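Local coordinates for extracellular solute-binding protein, family 1 (Bifidobacterium longum subsp. infantis ATCC 15697, PDB 3QUF) that probably binds a solute, plausibly a carbohydrate, outside the cell and delivers it to a membrane transporter, as other family 1 extracellular solute-binding proteins do, at residues A[134-139]-A[340-345]; A[68-73]-A[88-93]. All blocks are in the same frame, centred on the assembly; numbering follows the deposited sequence.

Overall arrangement
Strand 57-63 is followed by helix 67-79, and the chain comes back into the main sheet as strand 86-89. Interaction 2 closes this short loop, with 14 residues between the two segments, where 68-73 on the helix meets 88-93 at the end of the strand. Only after that does the chain enter strand 135-144, where interaction 1 opens; it closes about 200 residues later, when the short strand 340-341 pairs with the start of 135-144. The two loops follow in series, neither crossing nor nesting. The centres of interactions 1 and 2 lie about 21 Å apart. The nearest atoms of interactions 1 and 2 are about 7 Å apart. Both reach the same mixed sheet, in which strand 295-305 pairs with both 86-89 and 135-144.

Interaction 1: A[134-139]-A[340-345]; sequences VSAWVG and LSLSSK
Leu-340 and Ala-136 form an antiparallel hydrogen-bonded pair. Leu-340 N donates to Ala-136 O at 2.9 Å, nearly straight at 177°, while the return bond from Ala-136 N to Leu-340 O is 2.8 Å but bent to 136°. The next pair, Ser-135 with Ser-341, is non-hydrogen-bonded; here the CA of Ser-135 comes within 3.0 Å of Leu-340 O as a CA-H...O contact. Beyond it the chain leaves strand geometry: Leu-342 N still reaches Val-134 O at 2.9 Å, but from above the carbonyl plane.

Among the side chains, Leu-342 lays CD2 against the methyl of Ala-136 (CD2 to CB 3.8 Å), while its CD1 sits 3.5 Å from Ser-135 O. Its CG stands anti to its own carbonyl carbon (chi1 -70°), which brings the fork back over the 135-136 backbone. Leu-340 crosses Val-138 at about a right angle, CD1 meeting CG1 at 3.9 Å. Replacing Leu-342 by alanine would probably open a gap beside the methyl of Ala-136 and take the apolar cover from Ser-135 O.

Farther out, Phe-362 of helix 355-362 touches Ala-136, Val-138, Leu-340 and Leu-342. Ser-341 OG accepts from Ser-343 N in an ST turn, 3.0 Å, and is also hydrogen-bonded to Tyr-346 O, fixing the bend after the strand. Strand 135-144 is itself bonded through Ser-135 to Asp-300 of strand 295-305, so 340-341 adds a short antiparallel strand to the main sheet. Backbone bonds therefore set the register, while the leucines pack with Phe-362 over Ala-136 and Val-138, making this patch beside them apolar.

Interaction 2: A[68-73]-A[88-93]; sequences AQYIST and NLTMDN
Tyr-70 holds its CG anti to the backbone N (chi1 -178°), which extends the ring from helix 67-79 to the end of strand 86-89, where Asn-88 N donates to its OH at 2.9 Å and 157°. Asn-88 O lies at the ring edge, in plane, 3.8 Å from CE2 of Tyr-70. Ile-71 has CG2 anti to its carbonyl carbon, directing this methyl onto CB of Asn-93 at 3.6 Å; its other branch ends with CD1 3.9 Å from CB of Asp-92.

The loop that receives Ile-71 is fixed from within. Asn-93 OD1 accepts from Thr-90 N at 2.7 Å, and Thr-90 OG1 accepts from Asp-92 N, as in an ST turn, and from Asn-93 N, which makes an ST motif. A water accepts from Asn-93 ND2 at 3.0 Å and donates to Ile-71 O at 2.8 Å.

Tyr-35 of strand 30-36 stacks on the Tyr-70 ring, and the backbone O of Tyr-35 is hydrogen-bonded to Tyr-70 OH, so that hydroxyl bridges two parallel strands. Asn-88 OD1 accepts from Tyr-37 N, and its ND2 donates to Gly-302 O of strand 295-305. Helix 67-79 is the helix of a beta-alpha-beta crossover from strand 57-63 to 86-89, passing over the intervening 30-36.

Interaction 1: A[134-139]-A[340-345]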
ATOM      1  N   VAL A 134       6.679  -9.513   4.425  1.00 12.57           N
ATOM      2  CA  VAL A 134       7.934  -9.076   4.963  1.00 11.91           C
ATOM      3  C   VAL A 134       8.383  -7.705   4.465  1.00 12.21           C
ATOM      4  O   VAL A 134       9.414  -7.199   4.939  1.00 13.14           O
ATOM      5  CB  VAL A 134       9.054 -10.088   4.717  1.00 12.41           C
ATOM      6  CG1 VAL A 134       8.700 -11.419   5.432  1.00 14.42           C
ATOM      7  CG2 VAL A 134       9.298 -10.283   3.192  1.00 12.22           C
ATOM      8  N   SER A 135       7.623  -7.104   3.563  1.00 11.78           N
ATOM      9  CA  SER A 135       8.054  -5.866   2.936  1.00 12.45           C
ATOM     10  C   SER A 135       6.852  -5.038   2.567  1.00 12.18           C
ATOM     11  O   SER A 135       5.725  -5.545   2.514  1.00 12.36           O
ATOM     12  CB  SER A 135       8.905  -6.149   1.714  1.00 14.59           C
ATOM     13  OG  SER A 135       8.157  -6.857   0.787  1.00 15.70           O
ATOM     14  N   ALA A 136       7.095  -3.751   2.315  1.00 12.06           N
ATOM     15  CA  ALA A 136       6.022  -2.790   2.125  1.00 11.97           C
ATOM     16  C   ALA A 136       6.495  -1.688   1.208  1.00 12.48           C
ATOM     17  O   ALA A 136       7.684  -1.427   1.052  1.00 14.26           O
ATOM     18  CB  ALA A 136       5.588  -2.187   3.465  1.00 11.99           C
ATOM     19  N   TRP A 137       5.526  -1.031   0.615  1.00 12.53           N
ATOM     20  CA  TRP A 137       5.741   0.207  -0.096  1.00 13.42           C
ATOM     21  C   TRP A 137       5.108   1.351   0.681  1.00 13.93           C
ATOM     22  O   TRP A 137       4.203   1.125   1.500  1.00 13.28           O
ATOM     23  CB  TRP A 137       5.086   0.106  -1.468  1.00 13.29           C
ATOM     24  CG  TRP A 137       3.583  -0.022  -1.424  1.00 12.50           C
ATOM     25  CD1 TRP A 137       2.834  -1.173  -1.340  1.00 15.18           C
ATOM     26  CD2 TRP A 137       2.630   1.053  -1.444  1.00 13.32           C
ATOM     27  NE1 TRP A 137       1.500  -0.884  -1.259  1.00 14.66           N
ATOM     28  CE2 TRP A 137       1.338   0.473  -1.365  1.00 12.89           C
ATOM     29  CE3 TRP A 137       2.742   2.437  -1.543  1.00 12.19           C
ATOM     30  CZ2 TRP A 137       0.188   1.240  -1.332  1.00 15.07           C
ATOM     31  CZ3 TRP A 137       1.577   3.209  -1.520  1.00 13.68           C
ATOM     32  CH2 TRP A 137       0.325   2.606  -1.412  1.00 12.33           C
ATOM     33  N   VAL A 138       5.548   2.566   0.368  1.00 13.49           N
ATOM     34  CA  VAL A 138       4.983   3.770   0.959  1.00 13.21           C
ATOM     35  C   VAL A 138       4.812   4.877  -0.060  1.00 12.50           C
ATOM     36  O   VAL A 138       5.442   4.887  -1.131  1.00 13.97           O
ATOM     37  CB  VAL A 138       5.828   4.269   2.120  1.00 12.92           C
ATOM     38  CG1 VAL A 138       5.855   3.241   3.251  1.00 13.06           C
ATOM     39  CG2 VAL A 138       7.222   4.667   1.642  1.00 15.11           C
ATOM     40  N   GLY A 139       3.918   5.801   0.252  1.00 13.56           N
ATOM     41  CA  GLY A 139       3.711   6.991  -0.550  1.00 13.87           C
ATOM     42  C   GLY A 139       3.402   8.168   0.370  1.00 14.63           C
ATOM     43  O   GLY A 139       2.874   7.993   1.481  1.00 13.40           O
ATOM     44  N   LEU A 340      10.499  -1.579   1.537  1.00 15.03           N
ATOM     45  CA  LEU A 340      10.926  -1.431   2.911  1.00 14.50           C
ATOM     46  C   LEU A 340      10.618  -2.692   3.699  1.00 13.57           C
ATOM     47  O   LEU A 340       9.618  -3.353   3.490  1.00 15.82           O
ATOM     48  CB  LEU A 340      10.206  -0.258   3.579  1.00 14.08           C
ATOM     49  CG  LEU A 340      10.423   1.104   2.935  1.00 17.12           C
ATOM     50  CD1 LEU A 340       9.588   2.181   3.686  1.00 21.59           C
ATOM     51  CD2 LEU A 340      11.871   1.515   2.906  1.00 20.77           C
ATOM     52  N   SER A 341      11.484  -3.016   4.651  1.00 13.25           N
ATOM     53  CA  SER A 341      11.268  -4.189   5.476  1.00 13.03           C
ATOM     54  C   SER A 341      10.165  -3.955   6.512  1.00 13.82           C
ATOM     55  O   SER A 341      10.171  -2.911   7.204  1.00 14.15           O
ATOM     56  CB  SER A 341      12.576  -4.536   6.210  1.00 13.78           C
ATOM     57  OG  SER A 341      12.349  -5.485   7.227  1.00 14.31           O
ATOM     58  N   LEU A 342       9.283  -4.945   6.689  1.00 12.68           N
ATOM     59  CA  LEU A 342       8.346  -4.956   7.808  1.00 13.67           C
ATOM     60  C   LEU A 342       8.844  -5.683   9.063  1.00 14.38           C
ATOM     61  O   LEU A 342       8.092  -5.846  10.035  1.00 15.89           O
ATOM     62  CB  LEU A 342       7.019  -5.557   7.343  1.00 13.97           C
ATOM     63  CG  LEU A 342       6.193  -4.723   6.390  1.00 13.12           C
ATOM     64  CD1 LEU A 342       4.985  -5.577   5.913  1.00 15.40           C
ATOM     65  CD2 LEU A 342       5.647  -3.428   7.094  1.00 13.27           C
ATOM     66  N   SER A 343      10.088  -6.128   9.071  1.00 13.43           N
ATOM     67  CA  SER A 343      10.638  -6.918  10.161  1.00 14.24           C
ATOM     68  C   SER A 343      11.772  -6.187  10.845  1.00 15.99           C
ATOM     69  O   SER A 343      12.639  -5.593  10.202  1.00 16.17           O
ATOM     70  CB  SER A 343      11.152  -8.250   9.643  1.00 14.95           C
ATOM     71  OG  SER A 343      11.821  -8.973  10.675  1.00 15.51           O
ATOM     72  N   SER A 344      11.787  -6.257  12.162  1.00 17.74           N
ATOM     73  CA  SER A 344      12.873  -5.649  12.944  1.00 18.61           C
ATOM     74  C   SER A 344      14.212  -6.360  12.782  1.00 19.79           C
ATOM     75  O   SER A 344      15.232  -5.869  13.251  1.00 19.75           O
ATOM     76  CB  SER A 344      12.489  -5.605  14.421  1.00 20.36           C
ATOM     77  OG  SER A 344      12.333  -6.911  14.923  1.00 23.12           O
ATOM     78  N   LYS A 345      14.236  -7.479  12.056  1.00 19.46           N
ATOM     79  CA  LYS A 345      15.496  -8.163  11.806  1.00 20.58           C
ATOM     80  C   LYS A 345      16.348  -7.461  10.769  1.00 20.80           C
ATOM     81  O   LYS A 345      17.550  -7.715  10.697  1.00 21.82           O
ATOM     82  CB  LYS A 345      15.245  -9.586  11.371  1.00 21.07           C
ATOM     83  CG  LYS A 345      14.480 -10.406  12.402  1.00 22.02           C
ATOM     84  CD  LYS A 345      14.369 -11.805  11.935  1.00 22.44           C
ATOM     85  CE  LYS A 345      13.454 -12.614  12.811  1.00 26.01           C
ATOM     86  NZ  LYS A 345      13.510 -14.046  12.404  1.00 26.48           N
TER

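Interaction 2: A[68-73]-A[88-93]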
ATOM      1  N   ALA A  68      -2.649 -10.666 -13.287  1.00 32.24           N
ATOM      2  CA  ALA A  68      -3.914 -11.337 -13.630  1.00 31.16           C
ATOM      3  C   ALA A  68      -3.671 -12.778 -13.908  1.00 31.01           C
ATOM      4  O   ALA A  68      -4.468 -13.662 -13.490  1.00 30.50           O
ATOM      5  CB  ALA A  68      -4.591 -10.704 -14.836  1.00 33.36           C
ATOM      6  N   GLN A  69      -2.582 -13.023 -14.640  1.00 29.17           N
ATOM      7  CA  GLN A  69      -2.245 -14.337 -15.014  1.00 28.13           C
ATOM      8  C   GLN A  69      -1.824 -15.062 -13.749  1.00 24.47           C
ATOM      9  O   GLN A  69      -2.102 -16.236 -13.634  1.00 24.03           O
ATOM     10  CB  GLN A  69      -1.167 -14.358 -16.093  1.00 29.60           C
ATOM     11  CG  GLN A  69      -0.682 -15.744 -16.477  1.00 33.52           C
ATOM     12  CD  GLN A  69       0.604 -16.180 -15.747  1.00 36.33           C
ATOM     13  OE1 GLN A  69       1.100 -15.511 -14.833  1.00 39.20           O
ATOM     14  NE2 GLN A  69       1.149 -17.306 -16.176  1.00 39.97           N
ATOM     15  N   TYR A  70      -1.154 -14.370 -12.835  1.00 21.81           N
ATOM     16  CA  TYR A  70      -0.694 -15.027 -11.594  1.00 20.46           C
ATOM     17  C   TYR A  70      -1.882 -15.584 -10.817  1.00 19.77           C
ATOM     18  O   TYR A  70      -1.882 -16.771 -10.415  1.00 20.25           O
ATOM     19  CB  TYR A  70       0.117 -14.067 -10.701  1.00 19.37           C
ATOM     20  CG  TYR A  70       0.606 -14.798  -9.448  1.00 15.84           C
ATOM     21  CD1 TYR A  70       1.650 -15.664  -9.525  1.00 16.25           C
ATOM     22  CD2 TYR A  70      -0.023 -14.622  -8.243  1.00 14.69           C
ATOM     23  CE1 TYR A  70       2.067 -16.382  -8.408  1.00 13.94           C
ATOM     24  CE2 TYR A  70       0.401 -15.311  -7.085  1.00 14.30           C
ATOM     25  CZ  TYR A  70       1.436 -16.180  -7.208  1.00 14.67           C
ATOM     26  OH  TYR A  70       1.872 -16.905  -6.121  1.00 14.48           O
ATOM     27  N   ILE A  71      -2.878 -14.755 -10.574  1.00 20.08           N
ATOM     28  CA  ILE A  71      -3.953 -15.207  -9.703  1.00 20.83           C
ATOM     29  C   ILE A  71      -4.761 -16.340 -10.337  1.00 19.89           C
ATOM     30  O   ILE A  71      -5.139 -17.295  -9.651  1.00 17.47           O
ATOM     31  CB  ILE A  71      -4.843 -14.094  -9.170  1.00 21.66           C
ATOM     32  CG1 ILE A  71      -5.576 -13.329 -10.224  1.00 23.42           C
ATOM     33  CG2 ILE A  71      -4.018 -13.104  -8.315  1.00 22.86           C
ATOM     34  CD1 ILE A  71      -6.367 -12.184  -9.588  1.00 29.65           C
ATOM     35  N   SER A  72      -5.003 -16.292 -11.639  1.00 19.83           N
ATOM     36  CA  SER A  72      -5.798 -17.370 -12.228  1.00 19.60           C
ATOM     37  C   SER A  72      -4.988 -18.666 -12.320  1.00 19.43           C
ATOM     38  O   SER A  72      -5.533 -19.759 -12.124  1.00 19.24           O
ATOM     39  CB  SER A  72      -6.385 -16.958 -13.596  1.00 22.03           C
ATOM     40  OG  SER A  72      -5.363 -16.760 -14.548  1.00 27.34           O
ATOM     41  N   THR A  73      -3.691 -18.561 -12.621  1.00 19.18           N
ATOM     42  CA  THR A  73      -2.846 -19.737 -12.739  1.00 19.78           C
ATOM     43  C   THR A  73      -2.603 -20.342 -11.351  1.00 17.46           C
ATOM     44  O   THR A  73      -2.646 -21.564 -11.194  1.00 17.15           O
ATOM     45  CB  THR A  73      -1.515 -19.460 -13.480  1.00 21.16           C
ATOM     46  OG1 THR A  73      -0.844 -18.383 -12.861  1.00 27.53           O
ATOM     47  CG2 THR A  73      -1.806 -19.069 -14.960  1.00 21.40           C
ATOM     48  N   ASN A  88       1.997 -16.846  -3.179  1.00 10.72           N
ATOM     49  CA  ASN A  88       1.730 -15.517  -2.657  1.00 10.43           C
ATOM     50  C   ASN A  88       0.272 -15.168  -2.562  1.00 11.51           C
ATOM     51  O   ASN A  88      -0.517 -15.493  -3.453  1.00 12.18           O
ATOM     52  CB  ASN A  88       2.432 -14.474  -3.552  1.00 10.96           C
ATOM     53  CG  ASN A  88       3.935 -14.512  -3.443  1.00 10.98           C
ATOM     54  OD1 ASN A  88       4.643 -14.834  -4.393  1.00 13.31           O
ATOM     55  ND2 ASN A  88       4.470 -14.204  -2.215  1.00 12.34           N
ATOM     56  N   LEU A  89      -0.079 -14.503  -1.457  1.00 12.05           N
ATOM     57  CA  LEU A  89      -1.363 -13.886  -1.271  1.00 11.60           C
ATOM     58  C   LEU A  89      -1.189 -12.426  -1.653  1.00 13.06           C
ATOM     59  O   LEU A  89      -0.443 -11.682  -1.020  1.00 12.96           O
ATOM     60  CB  LEU A  89      -1.819 -14.003   0.169  1.00 10.87           C
ATOM     61  CG  LEU A  89      -1.994 -15.437   0.696  1.00 12.72           C
ATOM     62  CD1 LEU A  89      -2.385 -15.408   2.167  1.00 12.91           C
ATOM     63  CD2 LEU A  89      -3.015 -16.223  -0.092  1.00 13.86           C
ATOM     64  N   THR A  90      -1.838 -12.053  -2.734  1.00 12.56           N
ATOM     65  CA  THR A  90      -1.726 -10.710  -3.257  1.00 13.92           C
ATOM     66  C   THR A  90      -2.957  -9.911  -2.872  1.00 14.06           C
ATOM     67  O   THR A  90      -3.923 -10.461  -2.338  1.00 12.23           O
ATOM     68  CB  THR A  90      -1.591 -10.703  -4.752  1.00 14.85           C
ATOM     69  OG1 THR A  90      -2.856 -10.979  -5.403  1.00 14.65           O
ATOM     70  CG2 THR A  90      -0.520 -11.740  -5.212  1.00 15.31           C
HETATM   71  N   MSE A  91      -2.958  -8.606  -3.182  1.00 14.13           N
HETATM   72  CA  MSE A  91      -4.140  -7.810  -2.849  1.00 15.80           C
HETATM   73  C   MSE A  91      -5.357  -8.200  -3.663  1.00 16.18           C
HETATM   74  O   MSE A  91      -6.522  -7.964  -3.243  1.00 18.74           O
HETATM   75  CB  MSE A  91      -3.830  -6.304  -2.994  1.00 16.38           C
HETATM   76  CG  MSE A  91      -2.683  -5.823  -2.073  1.00 14.97           C
HETATM   77 SE   MSE A  91      -2.980  -6.126  -0.160  0.80 15.55          SE
HETATM   78  CE  MSE A  91      -1.911  -7.786   0.125  1.00 13.20           C
ATOM     79  N   ASP A  92      -5.145  -8.882  -4.788  1.00 15.07           N
ATOM     80  CA  ASP A  92      -6.258  -9.313  -5.602  1.00 16.35           C
ATOM     81  C   ASP A  92      -6.775 -10.732  -5.314  1.00 15.30           C
ATOM     82  O   ASP A  92      -7.892 -11.054  -5.721  1.00 17.66           O
ATOM     83  CB  ASP A  92      -5.881  -9.262  -7.086  1.00 18.89           C
ATOM     84  CG  ASP A  92      -5.702  -7.849  -7.593  1.00 27.64           C
ATOM     85  OD1 ASP A  92      -6.408  -6.933  -7.112  1.00 32.93           O
ATOM     86  OD2 ASP A  92      -4.817  -7.665  -8.453  1.00 36.93           O
ATOM     87  N   ASN A  93      -5.988 -11.598  -4.673  1.00 13.91           N
ATOM     88  CA  ASN A  93      -6.462 -12.957  -4.420  1.00 12.57           C
ATOM     89  C   ASN A  93      -6.488 -13.349  -2.946  1.00 11.97           C
ATOM     90  O   ASN A  93      -6.855 -14.492  -2.629  1.00 11.96           O
ATOM     91  CB  ASN A  93      -5.643 -13.985  -5.239  1.00 13.04           C
ATOM     92  CG  ASN A  93      -4.264 -14.264  -4.610  1.00 14.23           C
ATOM     93  OD1 ASN A  93      -3.901 -13.615  -3.656  1.00 13.13           O
ATOM     94  ND2 ASN A  93      -3.529 -15.236  -5.118  1.00 13.43           N
TER
HETATM   95  O   HOH W   1      -5.072 -17.115  -6.836  1.00 15.70           O